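Local coordinates for protein ferredoxin--NADP reductase, apicoplast (Plasmodium falciparum, PDB 3JQQ) that transfers electrons between ferredoxin and NADP(H) through its FAD and may serve the last step of isoprenoid precursor synthesis in the apicoplast, at residues K191-D196 and E230-M235; D221-L226 and I242-S247; F173-T178 and I186-K191. The protein carries 1 engineered substitution. One frame throughout, in Å; residues are numbered along the deposited sequence.

Interaction 1. Residues K191-D196 and E230-M235; sequences KLFAYD and EYFQKM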
loop_
_atom_site.group_PDB
_atom_site.type_symbol
_atom_site.label_atom_id
_atom_site.label_comp_id
_atom_site.label_asym_id
_atom_site.label_seq_id
_atom_site.Cartn_x
_atom_site.Cartn_y
_atom_site.Cartn_z
ATOM N N LYS B 191 -19.695 -18.214 -8.218
ATOM C CA LYS B 191 -19.582 -19.644 -8.495
ATOM C C LYS B 191 -20.487 -20.466 -7.581
ATOM O O LYS B 191 -21.219 -21.339 -8.042
ATOM C CB LYS B 191 -18.139 -20.133 -8.364
ATOM C CG LYS B 191 -18.013 -21.649 -8.474
ATOM C CD LYS B 191 -16.585 -22.124 -8.262
ATOM C CE LYS B 191 -16.522 -23.643 -8.141
ATOM N NZ LYS B 191 -17.033 -24.332 -9.361
ATOM N N LEU B 192 -20.433 -20.179 -6.284
ATOM C CA LEU B 192 -21.163 -20.963 -5.291
ATOM C C LEU B 192 -22.679 -20.838 -5.436
ATOM O O LEU B 192 -23.400 -21.834 -5.364
ATOM C CB LEU B 192 -20.736 -20.564 -3.873
ATOM C CG LEU B 192 -19.255 -20.717 -3.509
ATOM C CD1 LEU B 192 -18.921 -19.915 -2.256
ATOM C CD2 LEU B 192 -18.881 -22.179 -3.323
ATOM N N PHE B 193 -23.159 -19.616 -5.639
ATOM C CA PHE B 193 -24.598 -19.364 -5.706
ATOM C C PHE B 193 -25.132 -19.342 -7.139
ATOM O O PHE B 193 -26.276 -18.955 -7.374
ATOM C CB PHE B 193 -24.952 -18.058 -4.990
ATOM C CG PHE B 193 -24.718 -18.097 -3.504
ATOM C CD1 PHE B 193 -25.329 -19.059 -2.717
ATOM C CD2 PHE B 193 -23.900 -17.158 -2.893
ATOM C CE1 PHE B 193 -25.118 -19.092 -1.350
ATOM C CE2 PHE B 193 -23.688 -17.184 -1.529
ATOM C CZ PHE B 193 -24.298 -18.151 -0.754
ATOM N N ALA B 194 -24.297 -19.752 -8.088
ATOM C CA ALA B 194 -24.697 -19.850 -9.495
ATOM C C ALA B 194 -25.192 -18.528 -10.090
ATOM O O ALA B 194 -26.093 -18.516 -10.931
ATOM C CB ALA B 194 -25.749 -20.939 -9.673
ATOM N N TYR B 195 -24.585 -17.424 -9.663
ATOM C CA TYR B 195 -24.991 -16.092 -10.095
ATOM C C TYR B 195 -25.128 -15.945 -11.607
ATOM O O TYR B 195 -24.232 -16.313 -12.364
ATOM C CB TYR B 195 -24.020 -15.028 -9.584
ATOM C CG TYR B 195 -24.514 -13.616 -9.769
ATOM C CD1 TYR B 195 -25.309 -13.013 -8.804
ATOM C CD2 TYR B 195 -24.198 -12.884 -10.910
ATOM C CE1 TYR B 195 -25.775 -11.724 -8.963
ATOM C CE2 TYR B 195 -24.661 -11.586 -11.079
ATOM C CZ TYR B 195 -25.450 -11.013 -10.099
ATOM O OH TYR B 195 -25.915 -9.721 -10.243
ATOM N N ASP B 196 -26.258 -15.389 -12.029
ATOM C CA ASP B 196 -26.459 -15.002 -13.418
ATOM C C ASP B 196 -27.230 -13.685 -13.485
ATOM O O ASP B 196 -28.384 -13.603 -13.061
ATOM C CB ASP B 196 -27.192 -16.093 -14.201
ATOM C CG ASP B 196 -27.349 -15.744 -15.667
ATOM O OD1 ASP B 196 -26.972 -14.616 -16.049
ATOM O OD2 ASP B 196 -27.848 -16.593 -16.433
ATOM N N GLU B 230 -25.912 -7.279 -1.787
ATOM C CA GLU B 230 -27.279 -7.128 -1.304
ATOM C C GLU B 230 -28.198 -8.184 -1.909
ATOM O O GLU B 230 -29.152 -8.624 -1.273
ATOM C CB GLU B 230 -27.809 -5.720 -1.586
ATOM C CG GLU B 230 -27.320 -4.681 -0.591
ATOM C CD GLU B 230 -27.877 -3.296 -0.859
ATOM O OE1 GLU B 230 -28.138 -2.975 -2.039
ATOM O OE2 GLU B 230 -28.047 -2.525 0.111
ATOM N N TYR B 231 -27.902 -8.596 -3.138
ATOM C CA TYR B 231 -28.698 -9.621 -3.798
ATOM C C TYR B 231 -28.513 -10.983 -3.134
ATOM O O TYR B 231 -29.461 -11.766 -3.023
ATOM C CB TYR B 231 -28.357 -9.714 -5.287
ATOM C CG TYR B 231 -28.943 -10.942 -5.963
ATOM C CD1 TYR B 231 -30.241 -10.935 -6.459
ATOM C CD2 TYR B 231 -28.200 -12.108 -6.094
ATOM C CE1 TYR B 231 -30.777 -12.055 -7.075
ATOM C CE2 TYR B 231 -28.726 -13.229 -6.707
ATOM C CZ TYR B 231 -30.015 -13.197 -7.195
ATOM O OH TYR B 231 -30.541 -14.314 -7.805
ATOM N N PHE B 232 -27.291 -11.264 -2.692
ATOM C CA PHE B 232 -27.017 -12.530 -2.031
ATOM C C PHE B 232 -27.676 -12.585 -0.656
ATOM O O PHE B 232 -28.188 -13.633 -0.247
ATOM C CB PHE B 232 -25.511 -12.773 -1.918
ATOM C CG PHE B 232 -24.814 -12.902 -3.245
ATOM C CD1 PHE B 232 -23.693 -12.139 -3.532
ATOM C CD2 PHE B 232 -25.285 -13.788 -4.210
ATOM C CE1 PHE B 232 -23.049 -12.254 -4.749
ATOM C CE2 PHE B 232 -24.644 -13.908 -5.432
ATOM C CZ PHE B 232 -23.527 -13.143 -5.701
ATOM N N GLN B 233 -27.667 -11.462 0.050
ATOM C CA GLN B 233 -28.226 -11.395 1.395
ATOM C C GLN B 233 -29.753 -11.468 1.371
ATOM O O GLN B 233 -30.378 -11.917 2.333
ATOM C CB GLN B 233 -27.753 -10.124 2.105
ATOM C CG GLN B 233 -27.723 -10.229 3.619
ATOM C CD GLN B 233 -26.856 -9.161 4.261
ATOM O OE1 GLN B 233 -26.566 -8.130 3.651
ATOM N NE2 GLN B 233 -26.438 -9.403 5.500
ATOM N N LYS B 234 -30.347 -11.032 0.265
ATOM C CA LYS B 234 -31.800 -11.077 0.097
ATOM C C LYS B 234 -32.272 -12.464 -0.342
ATOM O O LYS B 234 -33.289 -12.965 0.138
ATOM C CB LYS B 234 -32.240 -10.015 -0.920
ATOM C CG LYS B 234 -33.754 -9.884 -1.081
ATOM C CD LYS B 234 -34.112 -8.789 -2.080
ATOM C CE LYS B 234 -33.570 -9.104 -3.468
ATOM N NZ LYS B 234 -33.954 -8.075 -4.477
ATOM N N MET B 235 -31.517 -13.081 -1.247
ATOM C CA MET B 235 -31.898 -14.357 -1.853
ATOM C C MET B 235 -31.442 -15.582 -1.060
ATOM O O MET B 235 -32.074 -16.638 -1.122
ATOM C CB MET B 235 -31.359 -14.442 -3.284
ATOM C CG MET B 235 -32.303 -13.906 -4.349
ATOM S SD MET B 235 -33.361 -15.193 -5.044
ATOM C CE MET B 235 -34.308 -15.677 -3.602
HETATM O O HOH W 1 -28.377 -15.299 -9.593
#
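Phe232, on helix 226-235, pushes its ring between the side chains of Phe193 and Tyr195, which follow the end of helix 183-192. Its CE2 and CZ both lie 3.6 Å from Tyr195 CD1, and the two rings are steeply inclined, with planes at 67°. On the Phe193 side the approach is flatter, at 33°, and Phe232 CD2 comes to 3.9 Å from Phe193 CD2. With CG anti to the backbone N (chi1 -169°), the end of the Tyr195 side chain comes up to the helix. That also brings the ring edge against the face of Tyr231 in an offset edge-to-face pair, Tyr195 CE1 lying 3.8 Å from Tyr231 CD2. The four rings thus form an aromatic cluster with no direct hydrogen bond across it. One water joins the two sides, accepting from Asp196 N at 3.2 Å and donating to Tyr231 OH at 3.0 Å. The same hydroxyl is hydrogen-bonded to the carbonyl of Leu200. Phe193 also stacks on Tyr236 and leans on Ile211 of strand 211-217, while Phe232 reaches Leu189, so the cluster joins the end of helix 183-192 to helix 226-235 beside the parallel sheet.

Interaction 2. Residues D221-L226 and I242-S247; sequences DSILYL and IHYVFS. With A2P (adenosine-2'-5'-diphosphate), chain J.
The contact between Ile223 and Tyr244 lies inside the NADP-binding domain, where the loop that leads from strand 211-217 into helix 226-235 rests on strand 240-246, close to the nucleotide pocket. Ile223 CD1 sits over one face of the Tyr244 ring in a CH-pi contact, 3.8 Å from the ring centroid and only 16° off the ring normal. The isoleucine reaches that far because its CG1-CD1 arm is extended (chi2 169°), while its second branch, CG2, lies 3.8 Å from Tyr244 CE2. On the opposite face the ring meets CG2 of Ile242, two residues earlier in the strand, so isoleucine methyls flank the tyrosine on both faces. The same CD1 touches a second ring from a different direction: Phe246 offers its edge, with CE1 4.1 Å from Ile223 CD1. At the far end of the ring, Leu226 CD2 comes to 3.7 Å from Tyr244 OH, a van der Waals contact from the first turn of the helix. Leu229, and Tyr215 and Val217 of strand 211-217, also pack against Ile223. Beyond Phe246 the chain reaches the ligand. Ser247 OG accepts a hydrogen bond from O3' of the bound adenosine-2'-5'-diphosphate at 2.8 Å, and it also lies 2.7 Å from the phosphate oxygen O3P. Loop, helix and strand belong to a right-handed beta-alpha-beta crossover of the Rossmann-like nucleotide-binding fold, with the ligand bound just past the C-terminal end of strand 240-246, as in other ferredoxin--NADP reductases.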
loop_
_atom_site.group_PDB
_atom_site.type_symbol
_atom_site.label_atom_id
_atom_site.label_comp_id
_atom_site.label_asym_id
_atom_site.label_seq_id
_atom_site.Cartn_x
_atom_site.Cartn_y
_atom_site.Cartn_z
ATOM N N ASP B 221 -21.175 4.176 0.760
ATOM C CA ASP B 221 -21.031 4.437 -0.668
ATOM C C ASP B 221 -19.730 3.872 -1.229
ATOM O O ASP B 221 -19.495 3.920 -2.436
ATOM C CB ASP B 221 -21.125 5.937 -0.958
ATOM C CG ASP B 221 -22.557 6.447 -0.954
ATOM O OD1 ASP B 221 -23.446 5.750 -0.416
ATOM O OD2 ASP B 221 -22.792 7.552 -1.489
ATOM N N SER B 222 -18.889 3.335 -0.349
ATOM C CA SER B 222 -17.600 2.790 -0.762
ATOM C C SER B 222 -17.617 1.268 -0.874
ATOM O O SER B 222 -16.628 0.664 -1.276
ATOM C CB SER B 222 -16.490 3.243 0.190
ATOM O OG SER B 222 -16.348 4.655 0.170
ATOM N N ILE B 223 -18.743 0.653 -0.520
ATOM C CA ILE B 223 -18.887 -0.790 -0.666
ATOM C C ILE B 223 -18.839 -1.170 -2.140
ATOM O O ILE B 223 -19.676 -0.736 -2.934
ATOM C CB ILE B 223 -20.206 -1.305 -0.060
ATOM C CG1 ILE B 223 -20.297 -0.932 1.419
ATOM C CG2 ILE B 223 -20.324 -2.811 -0.240
ATOM C CD1 ILE B 223 -21.660 -1.177 2.018
ATOM N N LEU B 224 -17.852 -1.965 -2.506
ATOM C CA LEU B 224 -17.727 -2.435 -3.872
ATOM C C LEU B 224 -18.639 -3.640 -4.085
ATOM O O LEU B 224 -18.725 -4.520 -3.230
ATOM C CB LEU B 224 -16.269 -2.782 -4.176
ATOM C CG LEU B 224 -15.318 -1.616 -3.880
ATOM C CD1 LEU B 224 -13.870 -1.990 -4.153
ATOM C CD2 LEU B 224 -15.721 -0.383 -4.678
ATOM N N TYR B 225 -19.327 -3.666 -5.219
ATOM C CA TYR B 225 -20.241 -4.760 -5.554
ATOM C C TYR B 225 -21.393 -4.883 -4.550
ATOM O O TYR B 225 -21.809 -5.982 -4.186
ATOM C CB TYR B 225 -19.482 -6.077 -5.710
ATOM C CG TYR B 225 -18.500 -6.065 -6.867
ATOM C CD1 TYR B 225 -18.944 -6.056 -8.179
ATOM C CD2 TYR B 225 -17.128 -6.061 -6.644
ATOM C CE1 TYR B 225 -18.055 -6.038 -9.240
ATOM C CE2 TYR B 225 -16.232 -6.043 -7.700
ATOM C CZ TYR B 225 -16.704 -6.030 -8.996
ATOM O OH TYR B 225 -15.822 -6.008 -10.051
ATOM N N LEU B 226 -21.905 -3.732 -4.126
ATOM C CA LEU B 226 -23.036 -3.639 -3.205
ATOM C C LEU B 226 -24.301 -4.276 -3.783
ATOM O O LEU B 226 -25.107 -4.852 -3.048
ATOM C CB LEU B 226 -23.291 -2.166 -2.860
ATOM C CG LEU B 226 -23.997 -1.778 -1.554
ATOM C CD1 LEU B 226 -25.430 -1.329 -1.795
ATOM C CD2 LEU B 226 -23.927 -2.897 -0.510
ATOM N N ILE B 242 -23.236 -10.623 6.382
ATOM C CA ILE B 242 -22.223 -9.619 6.065
ATOM C C ILE B 242 -22.067 -8.575 7.162
ATOM O O ILE B 242 -23.028 -7.900 7.527
ATOM C CB ILE B 242 -22.557 -8.874 4.761
ATOM C CG1 ILE B 242 -22.709 -9.857 3.599
ATOM C CG2 ILE B 242 -21.491 -7.829 4.459
ATOM C CD1 ILE B 242 -23.304 -9.232 2.348
ATOM N N HIS B 243 -20.849 -8.436 7.674
ATOM C CA HIS B 243 -20.544 -7.399 8.652
ATOM C C HIS B 243 -19.682 -6.302 8.024
ATOM O O HIS B 243 -18.561 -6.559 7.583
ATOM C CB HIS B 243 -19.841 -7.997 9.876
ATOM C CG HIS B 243 -20.651 -9.034 10.594
ATOM N ND1 HIS B 243 -21.827 -8.736 11.250
ATOM C CD2 HIS B 243 -20.449 -10.362 10.769
ATOM C CE1 HIS B 243 -22.320 -9.837 11.798
ATOM N NE2 HIS B 243 -21.500 -10.838 11.515
ATOM N N TYR B 244 -20.214 -5.084 7.984
ATOM C CA TYR B 244 -19.504 -3.943 7.409
ATOM C C TYR B 244 -18.815 -3.110 8.484
ATOM O O TYR B 244 -19.423 -2.758 9.493
ATOM C CB TYR B 244 -20.466 -3.042 6.628
ATOM C CG TYR B 244 -21.056 -3.665 5.386
ATOM C CD1 TYR B 244 -22.416 -3.942 5.305
ATOM C CD2 TYR B 244 -20.260 -3.965 4.290
ATOM C CE1 TYR B 244 -22.964 -4.505 4.169
ATOM C CE2 TYR B 244 -20.796 -4.531 3.152
ATOM C CZ TYR B 244 -22.150 -4.798 3.095
ATOM O OH TYR B 244 -22.687 -5.361 1.961
ATOM N N VAL B 245 -17.547 -2.784 8.255
ATOM C CA VAL B 245 -16.800 -1.939 9.178
ATOM C C VAL B 245 -16.363 -0.663 8.469
ATOM O O VAL B 245 -15.450 -0.686 7.642
ATOM C CB VAL B 245 -15.560 -2.662 9.728
ATOM C CG1 VAL B 245 -14.929 -1.850 10.849
ATOM C CG2 VAL B 245 -15.928 -4.056 10.210
ATOM N N PHE B 246 -17.017 0.447 8.795
ATOM C CA PHE B 246 -16.758 1.708 8.112
ATOM C C PHE B 246 -15.710 2.547 8.843
ATOM O O PHE B 246 -15.843 2.829 10.033
ATOM C CB PHE B 246 -18.058 2.500 7.932
ATOM C CG PHE B 246 -19.142 1.740 7.209
ATOM C CD1 PHE B 246 -18.926 1.235 5.936
ATOM C CD2 PHE B 246 -20.381 1.543 7.799
ATOM C CE1 PHE B 246 -19.921 0.538 5.272
ATOM C CE2 PHE B 246 -21.379 0.848 7.139
ATOM C CZ PHE B 246 -21.148 0.345 5.875
ATOM N N SER B 247 -14.667 2.952 8.125
ATOM C CA SER B 247 -13.577 3.693 8.751
ATOM C C SER B 247 -13.912 5.161 9.024
ATOM O O SER B 247 -13.239 5.805 9.827
ATOM C CB SER B 247 -12.275 3.561 7.948
ATOM O OG SER B 247 -12.425 4.016 6.614
HETATM P P1 A2P J . -8.992 4.422 6.113
HETATM O O1P A2P J . -8.498 4.684 7.514
HETATM O O2P A2P J . -7.896 4.367 5.076
HETATM O O3P A2P J . -10.192 5.249 5.716
HETATM P P2 A2P J . -8.412 1.393 0.650
HETATM O O4P A2P J . -8.489 0.050 -0.036
HETATM O O5P A2P J . -7.009 1.929 0.827
HETATM O O6P A2P J . -9.415 2.401 0.142
HETATM O "O5'" A2P J . -8.898 1.087 2.154
HETATM C "C5'" A2P J . -9.962 0.167 2.388
HETATM C "C4'" A2P J . -10.391 0.253 3.847
HETATM O "O4'" A2P J . -9.389 -0.334 4.684
HETATM C "C3'" A2P J . -10.548 1.699 4.298
HETATM O "O3'" A2P J . -11.721 1.793 5.112
HETATM C "C2'" A2P J . -9.327 1.968 5.151
HETATM O "O2'" A2P J . -9.577 2.923 6.178
HETATM C "C1'" A2P J . -9.130 0.586 5.748
HETATM N N9 A2P J . -7.808 0.441 6.407
HETATM C C8 A2P J . -6.799 1.335 6.390
HETATM N N7 A2P J . -5.743 0.890 7.119
HETATM C C5 A2P J . -6.082 -0.313 7.626
HETATM C C6 A2P J . -5.441 -1.336 8.485
HETATM N N6 A2P J . -4.188 -1.163 8.964
HETATM N N1 A2P J . -6.147 -2.453 8.777
HETATM C C2 A2P J . -7.393 -2.647 8.308
HETATM N N3 A2P J . -8.033 -1.761 7.526
HETATM C C4 A2P J . -7.444 -0.599 7.158
#

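Interaction 3. Residues F173-T178 and I186-K191; sequences FIFIAT and ISFLKK. With A2P (adenosine-2'-5'-diphosphate), chain J.
Phe175, from the middle of strand 173-178, and Phe188, from helix 183-192, meet as a buried aromatic pair that is neither stacked nor edge-to-face. The ring centroids are 5.6 Å apart and the planes are inclined at 48°. Phe175 presents the end of its ring: CZ and CE2 both lie 3.8 Å from Phe188 CD1, so a single carbon of the helix residue rests across one bond of the strand residue. With CG anti to the carbonyl carbon in both residues, each ring extends from its backbone to the interface of strand and helix, where the two meet. Each ring has a further aromatic partner, Phe175 stacking on Tyr185 and Phe188 meeting Tyr282 edge-to-face, so the pair extends into a group of four aromatic rings.

Apolar packing beyond this pair is slight. Leu189, one residue along the helix, is partly covered by the strand, but its side chain approaches no nearer than 4.5 Å.

No hydrogen bond links strand and helix here; several polar side chains find partners elsewhere. Ser187 OG binds the carbonyl of Ser107, and Lys190 NZ that of Ser106, two bonds that tie the helix to the loop holding Ser106 and Ser107.

Contact with the ligand comes from the end of the strand. Thr178 CB is 3.7 Å from O4' of adenosine-2'-5'-diphosphate, and Thr178 CG2 is 4.0 Å from N3 of its adenine. The hydroxyl OG1 is engaged with the backbone N of Lys286, the engineered residue.

A central parallel strand followed by a helix packed on its sheet, with the nucleotide at the strand's C-terminal end, is characteristic of the Rossmann-like NADP-binding domain of this reductase family.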
loop_
_atom_site.group_PDB
_atom_site.type_symbol
_atom_site.label_atom_id
_atom_site.label_comp_id
_atom_site.label_asym_id
_atom_site.label_seq_id
_atom_site.Cartn_x
_atom_site.Cartn_y
_atom_site.Cartn_z
ATOM N N PHE B 173 -17.457 -20.847 5.056
ATOM C CA PHE B 173 -16.372 -19.887 4.840
ATOM C C PHE B 173 -16.442 -18.677 5.765
ATOM O O PHE B 173 -17.518 -18.278 6.215
ATOM C CB PHE B 173 -16.383 -19.375 3.397
ATOM C CG PHE B 173 -16.209 -20.448 2.357
ATOM C CD1 PHE B 173 -17.302 -20.953 1.673
ATOM C CD2 PHE B 173 -14.949 -20.931 2.045
ATOM C CE1 PHE B 173 -17.145 -21.929 0.707
ATOM C CE2 PHE B 173 -14.789 -21.905 1.075
ATOM C CZ PHE B 173 -15.885 -22.409 0.409
ATOM N N ILE B 174 -15.274 -18.104 6.035
ATOM C CA ILE B 174 -15.168 -16.758 6.577
ATOM C C ILE B 174 -14.308 -15.948 5.612
ATOM O O ILE B 174 -13.128 -16.240 5.432
ATOM C CB ILE B 174 -14.510 -16.741 7.964
ATOM C CG1 ILE B 174 -15.400 -17.447 8.990
ATOM C CG2 ILE B 174 -14.215 -15.312 8.405
ATOM C CD1 ILE B 174 -14.721 -17.682 10.327
ATOM N N PHE B 175 -14.908 -14.949 4.970
ATOM C CA PHE B 175 -14.163 -14.069 4.076
ATOM C C PHE B 175 -13.902 -12.735 4.764
ATOM O O PHE B 175 -14.823 -12.107 5.284
ATOM C CB PHE B 175 -14.926 -13.819 2.770
ATOM C CG PHE B 175 -15.253 -15.068 1.994
ATOM C CD1 PHE B 175 -16.470 -15.186 1.341
ATOM C CD2 PHE B 175 -14.351 -16.114 1.910
ATOM C CE1 PHE B 175 -16.782 -16.323 0.619
ATOM C CE2 PHE B 175 -14.659 -17.257 1.191
ATOM C CZ PHE B 175 -15.876 -17.361 0.544
ATOM N N ILE B 176 -12.646 -12.301 4.764
ATOM C CA ILE B 176 -12.286 -11.014 5.352
ATOM C C ILE B 176 -11.675 -10.109 4.282
ATOM O O ILE B 176 -10.744 -10.506 3.587
ATOM C CB ILE B 176 -11.319 -11.196 6.541
ATOM C CG1 ILE B 176 -12.008 -11.983 7.660
ATOM C CG2 ILE B 176 -10.839 -9.849 7.052
ATOM C CD1 ILE B 176 -11.067 -12.465 8.746
ATOM N N ALA B 177 -12.212 -8.900 4.143
ATOM C CA ALA B 177 -11.796 -8.018 3.054
ATOM C C ALA B 177 -11.695 -6.541 3.435
ATOM O O ALA B 177 -12.331 -6.080 4.383
ATOM C CB ALA B 177 -12.730 -8.185 1.856
ATOM N N THR B 178 -10.876 -5.815 2.679
ATOM C CA THR B 178 -10.859 -4.360 2.710
ATOM C C THR B 178 -10.805 -3.840 1.278
ATOM O O THR B 178 -10.106 -4.398 0.434
ATOM C CB THR B 178 -9.647 -3.798 3.491
ATOM O OG1 THR B 178 -8.427 -4.204 2.854
ATOM C CG2 THR B 178 -9.657 -4.295 4.931
ATOM N N ILE B 186 -16.373 -11.956 -4.376
ATOM C CA ILE B 186 -17.465 -11.814 -5.331
ATOM C C ILE B 186 -17.391 -12.950 -6.346
ATOM O O ILE B 186 -18.410 -13.534 -6.720
ATOM C CB ILE B 186 -17.400 -10.460 -6.067
ATOM C CG1 ILE B 186 -17.506 -9.301 -5.066
ATOM C CG2 ILE B 186 -18.489 -10.368 -7.126
ATOM C CD1 ILE B 186 -18.686 -9.404 -4.120
ATOM N N SER B 187 -16.174 -13.262 -6.783
ATOM C CA SER B 187 -15.942 -14.363 -7.711
ATOM C C SER B 187 -16.407 -15.677 -7.093
ATOM O O SER B 187 -17.157 -16.445 -7.709
ATOM C CB SER B 187 -14.457 -14.446 -8.069
ATOM O OG SER B 187 -14.195 -15.544 -8.926
ATOM N N PHE B 188 -15.964 -15.929 -5.866
ATOM C CA PHE B 188 -16.396 -17.109 -5.129
ATOM C C PHE B 188 -17.922 -17.218 -5.067
ATOM O O PHE B 188 -18.490 -18.270 -5.367
ATOM C CB PHE B 188 -15.825 -17.106 -3.708
ATOM C CG PHE B 188 -14.326 -17.208 -3.648
ATOM C CD1 PHE B 188 -13.648 -16.877 -2.486
ATOM C CD2 PHE B 188 -13.596 -17.624 -4.751
ATOM C CE1 PHE B 188 -12.271 -16.969 -2.418
ATOM C CE2 PHE B 188 -12.214 -17.715 -4.691
ATOM C CZ PHE B 188 -11.553 -17.387 -3.521
ATOM N N LEU B 189 -18.576 -16.129 -4.667
ATOM C CA LEU B 189 -20.027 -16.138 -4.477
ATOM C C LEU B 189 -20.766 -16.413 -5.778
ATOM O O LEU B 189 -21.785 -17.106 -5.790
ATOM C CB LEU B 189 -20.504 -14.811 -3.871
ATOM C CG LEU B 189 -20.101 -14.502 -2.426
ATOM C CD1 LEU B 189 -20.506 -13.082 -2.056
ATOM C CD2 LEU B 189 -20.722 -15.504 -1.463
ATOM N N LYS B 190 -20.252 -15.863 -6.872
ATOM C CA LYS B 190 -20.861 -16.074 -8.177
ATOM C C LYS B 190 -20.784 -17.542 -8.584
ATOM O O LYS B 190 -21.703 -18.061 -9.215
ATOM C CB LYS B 190 -20.214 -15.175 -9.234
ATOM C CG LYS B 190 -20.628 -13.712 -9.126
ATOM C CD LYS B 190 -19.813 -12.829 -10.061
ATOM C CE LYS B 190 -20.294 -11.386 -10.019
ATOM N NZ LYS B 190 -19.426 -10.501 -10.839
ATOM N N LYS B 191 -19.695 -18.214 -8.218
ATOM C CA LYS B 191 -19.582 -19.644 -8.495
ATOM C C LYS B 191 -20.487 -20.466 -7.581
ATOM O O LYS B 191 -21.219 -21.339 -8.042
ATOM C CB LYS B 191 -18.139 -20.133 -8.364
ATOM C CG LYS B 191 -18.013 -21.649 -8.474
ATOM C CD LYS B 191 -16.585 -22.124 -8.262
ATOM C CE LYS B 191 -16.522 -23.643 -8.141
ATOM N NZ LYS B 191 -17.033 -24.332 -9.361
HETATM P P1 A2P J . -8.992 4.422 6.113
HETATM O O1P A2P J . -8.498 4.684 7.514
HETATM O O2P A2P J . -7.896 4.367 5.076
HETATM O O3P A2P J . -10.192 5.249 5.716
HETATM P P2 A2P J . -8.412 1.393 0.650
HETATM O O4P A2P J . -8.489 0.050 -0.036
HETATM O O5P A2P J . -7.009 1.929 0.827
HETATM O O6P A2P J . -9.415 2.401 0.142
HETATM O "O5'" A2P J . -8.898 1.087 2.154
HETATM C "C5'" A2P J . -9.962 0.167 2.388
HETATM C "C4'" A2P J . -10.391 0.253 3.847
HETATM O "O4'" A2P J . -9.389 -0.334 4.684
HETATM C "C3'" A2P J . -10.548 1.699 4.298
HETATM O "O3'" A2P J . -11.721 1.793 5.112
HETATM C "C2'" A2P J . -9.327 1.968 5.151
HETATM O "O2'" A2P J . -9.577 2.923 6.178
HETATM C "C1'" A2P J . -9.130 0.586 5.748
HETATM N N9 A2P J . -7.808 0.441 6.407
HETATM C C8 A2P J . -6.799 1.335 6.390
HETATM N N7 A2P J . -5.743 0.890 7.119
HETATM C C5 A2P J . -6.082 -0.313 7.626
HETATM C C6 A2P J . -5.441 -1.336 8.485
HETATM N N6 A2P J . -4.188 -1.163 8.964
HETATM N N1 A2P J . -6.147 -2.453 8.777
HETATM C C2 A2P J . -7.393 -2.647 8.308
HETATM N N3 A2P J . -8.033 -1.761 7.526
HETATM C C4 A2P J . -7.444 -0.599 7.158
#

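All three contacts lie in the NADP-binding domain; interactions 2 and 3 reach its parallel sheet directly, and interaction 1 joins two helices beside it. Interactions 1 and 3 both use helix 183-192 and share Lys191; their centres are about 11 Å apart, and Phe232 CD1 packs 3.6 Å from Leu189 CD1. Tyr195 N lies 3.0 Å from Lys190 O, probably hydrogen-bonded. Interaction 2 joins interaction 3 through Tyr225 CD2, 3.6 Å from Ile186 CG1, with centres about 13 Å apart. Interactions 1 and 2 are linked by helix 226-235 and the strand after it. Interactions 2 and 3 both touch adenosine-2'-5'-diphosphate, through Ser247 and Thr178, whereas interaction 1 lies away from the FAD and nucleotide sites.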